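Local coordinates for KaiC-like domain-containing protein (Pyrococcus horikoshii, PDB 3BS4), which is of unknown function but belongs to the KaiC-like proteins, probably with a RecA-type alpha/beta core, and binds an unidentified peptide in the crystal, at residues 102-107 against 124-129. Sequence-based numbering, arbitrary orientation. Where two conformers were deposited one is given.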
loop_
_atom_site.group_PDB
_atom_site.type_symbol
_atom_site.label_atom_id
_atom_site.label_comp_id
_atom_site.label_asym_id
_atom_site.label_seq_id
_atom_site.Cartn_x
_atom_site.Cartn_y
_atom_site.Cartn_z
ATOM N N GLY A 102 0.234 18.712 -2.003
ATOM C CA GLY A 102 -0.015 17.309 -2.310
ATOM C C GLY A 102 -0.337 16.443 -1.103
ATOM O O GLY A 102 -0.537 15.232 -1.254
ATOM N N VAL A 103 -0.394 17.048 0.080
ATOM C CA VAL A 103 -0.673 16.306 1.333
ATOM C C VAL A 103 -2.027 16.727 1.883
ATOM O O VAL A 103 -2.230 17.894 2.265
ATOM C CB VAL A 103 0.407 16.502 2.430
ATOM C CG1 VAL A 103 0.085 15.662 3.690
ATOM C CG2 VAL A 103 1.781 16.119 1.923
ATOM N N TRP A 104 -2.934 15.759 1.911
ATOM C CA TRP A 104 -4.300 15.955 2.373
ATOM C C TRP A 104 -4.457 15.533 3.808
ATOM O O TRP A 104 -3.959 14.474 4.207
ATOM C CB TRP A 104 -5.265 15.136 1.525
ATOM C CG TRP A 104 -6.104 15.956 0.622
ATOM C CD1 TRP A 104 -5.690 16.642 -0.480
ATOM C CD2 TRP A 104 -7.516 16.179 0.728
ATOM N NE1 TRP A 104 -6.751 17.285 -1.063
ATOM C CE2 TRP A 104 -7.885 17.014 -0.346
ATOM C CE3 TRP A 104 -8.504 15.761 1.631
ATOM C CZ2 TRP A 104 -9.200 17.439 -0.549
ATOM C CZ3 TRP A 104 -9.823 16.177 1.420
ATOM C CH2 TRP A 104 -10.152 17.010 0.343
ATOM N N TYR A 105 -5.159 16.361 4.581
ATOM C CA TYR A 105 -5.489 16.076 5.976
ATOM C C TYR A 105 -6.980 15.888 6.138
ATOM O O TYR A 105 -7.755 16.641 5.556
ATOM C CB TYR A 105 -5.003 17.206 6.869
ATOM C CG TYR A 105 -3.527 17.114 6.998
ATOM C CD1 TYR A 105 -2.959 16.236 7.922
ATOM C CD2 TYR A 105 -2.679 17.832 6.151
ATOM C CE1 TYR A 105 -1.594 16.107 8.029
ATOM C CE2 TYR A 105 -1.299 17.697 6.253
ATOM C CZ TYR A 105 -0.775 16.821 7.199
ATOM O OH TYR A 105 0.592 16.643 7.333
ATOM N N LEU A 106 -7.364 14.885 6.924
ATOM C CA LEU A 106 -8.772 14.568 7.173
ATOM C C LEU A 106 -9.252 15.336 8.396
ATOM O O LEU A 106 -8.670 15.223 9.481
ATOM C CB LEU A 106 -8.981 13.066 7.390
ATOM C CG LEU A 106 -8.316 12.137 6.363
ATOM C CD1 LEU A 106 -8.077 10.764 6.972
ATOM C CD2 LEU A 106 -9.093 12.046 5.054
ATOM N N GLU A 107 -10.326 16.099 8.208
ATOM C CA GLU A 107 -10.828 17.019 9.222
ATOM C C GLU A 107 -12.073 16.435 9.880
ATOM O O GLU A 107 -12.748 15.600 9.291
ATOM C CB GLU A 107 -11.161 18.371 8.572
ATOM C CG GLU A 107 -10.018 18.976 7.746
ATOM C CD GLU A 107 -8.826 19.427 8.591
ATOM O OE1 GLU A 107 -9.009 19.756 9.786
ATOM O OE2 GLU A 107 -7.693 19.459 8.053
ATOM N N GLU A 124 -11.183 11.690 -4.656
ATOM C CA GLU A 124 -11.811 12.392 -5.780
ATOM C C GLU A 124 -11.058 13.685 -6.070
ATOM O O GLU A 124 -10.797 14.020 -7.240
ATOM C CB GLU A 124 -13.282 12.675 -5.490
ATOM C CG GLU A 124 -14.020 13.298 -6.677
ATOM C CD GLU A 124 -15.522 13.441 -6.459
ATOM O OE1 GLU A 124 -15.992 13.287 -5.315
ATOM O OE2 GLU A 124 -16.230 13.743 -7.449
ATOM N N ASP A 125 -10.700 14.407 -5.011
ATOM C CA ASP A 125 -10.007 15.679 -5.176
ATOM C C ASP A 125 -8.632 15.508 -5.848
ATOM O O ASP A 125 -8.299 16.271 -6.779
ATOM C CB ASP A 125 -9.978 16.468 -3.869
ATOM C CG ASP A 125 -11.346 17.130 -3.559
ATOM O OD1 ASP A 125 -12.268 17.072 -4.418
ATOM O OD2 ASP A 125 -11.508 17.699 -2.460
ATOM N N HIS A 126 -7.869 14.485 -5.435
ATOM C CA HIS A 126 -6.576 14.172 -6.083
ATOM C C HIS A 126 -6.781 13.840 -7.535
ATOM O O HIS A 126 -5.989 14.233 -8.400
ATOM C CB HIS A 126 -5.918 12.886 -5.558
ATOM C CG HIS A 126 -5.710 12.818 -4.090
ATOM N ND1 HIS A 126 -5.640 13.927 -3.280
ATOM C CD2 HIS A 126 -5.512 11.746 -3.286
ATOM C CE1 HIS A 126 -5.424 13.539 -2.034
ATOM N NE2 HIS A 126 -5.340 12.223 -2.012
ATOM N N LYS A 127 -7.795 13.023 -7.806
ATOM C CA LYS A 127 -7.987 12.517 -9.153
ATOM C C LYS A 127 -8.474 13.640 -10.061
ATOM O O LYS A 127 -8.199 13.629 -11.252
ATOM C CB LYS A 127 -8.990 11.363 -9.172
ATOM C CG LYS A 127 -8.430 10.089 -8.561
ATOM C CD LYS A 127 -9.274 8.893 -8.951
ATOM C CE LYS A 127 -8.781 7.602 -8.266
ATOM N NZ LYS A 127 -9.688 6.477 -8.639
ATOM N N LYS A 128 -9.205 14.603 -9.496
ATOM C CA LYS A 128 -9.643 15.769 -10.304
ATOM C C LYS A 128 -8.428 16.581 -10.746
ATOM O O LYS A 128 -8.377 17.062 -11.890
ATOM C CB LYS A 128 -10.633 16.640 -9.525
ATOM C CG LYS A 128 -11.324 17.745 -10.340
ATOM C CD LYS A 128 -12.318 18.521 -9.457
ATOM C CE LYS A 128 -13.199 19.463 -10.277
ATOM N NZ LYS A 128 -13.832 18.736 -11.421
ATOM N N VAL A 129 -7.454 16.740 -9.852
ATOM C CA VAL A 129 -6.213 17.437 -10.215
ATOM C C VAL A 129 -5.491 16.670 -11.330
ATOM O O VAL A 129 -5.096 17.253 -12.349
ATOM C CB VAL A 129 -5.260 17.671 -9.009
ATOM C CG1 VAL A 129 -3.977 18.353 -9.449
ATOM C CG2 VAL A 129 -5.950 18.489 -7.917
#
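Trp104 meets His126 and Asp125 of helix 115-132 with different parts of its indole, His126 near the base and Asp125 near the far end. At the base, Trp104 CB lies in the plane of the imidazole, at its edge, 3.9 Å from His126 CE1. Trp104 CG is 3.7 Å from the same CE1. The approach is closest one atom further on, where Trp104 CD1 stands 3.5 Å from His126 CE1; NE1 is already more distant. CE1 thus sits over one face of the pyrrole ring, and planes at 83° with centroids 4.9 Å apart define a T-shaped (edge-to-face) pair, with His126 supplying the edge. On the six-membered ring the neighbour changes: Trp104 CZ2 comes 3.5 Å from Asp125 CB. With CG anti to the carbonyl carbon (chi1 -76°), Asp125 brings OD2 to the ring's edge near the indole plane, 3.2 Å from Trp104 CH2. OD2 lies even nearer CZ2, but Trp104 was modelled in two conformers and both short approaches are doubtful. The carboxylate plane is turned 59° from the indole. An alanine in place of Asp125 would probably leave the benzo edge without its carboxylate neighbour and freer to shift. Beyond the indole, the His126 ring touches Ala85 and Val87 of strand 84-87 and meets an aromatic side chain of the bound peptide nearly in parallel. The arrangement is helix-on-sheet packing at the edge of an alpha/beta sheet: strand 103-104, parallel to 84-87, leads through helix 115-132 to parallel strand 141-146, a beta-alpha-beta crossover consistent with a RecA-like fold.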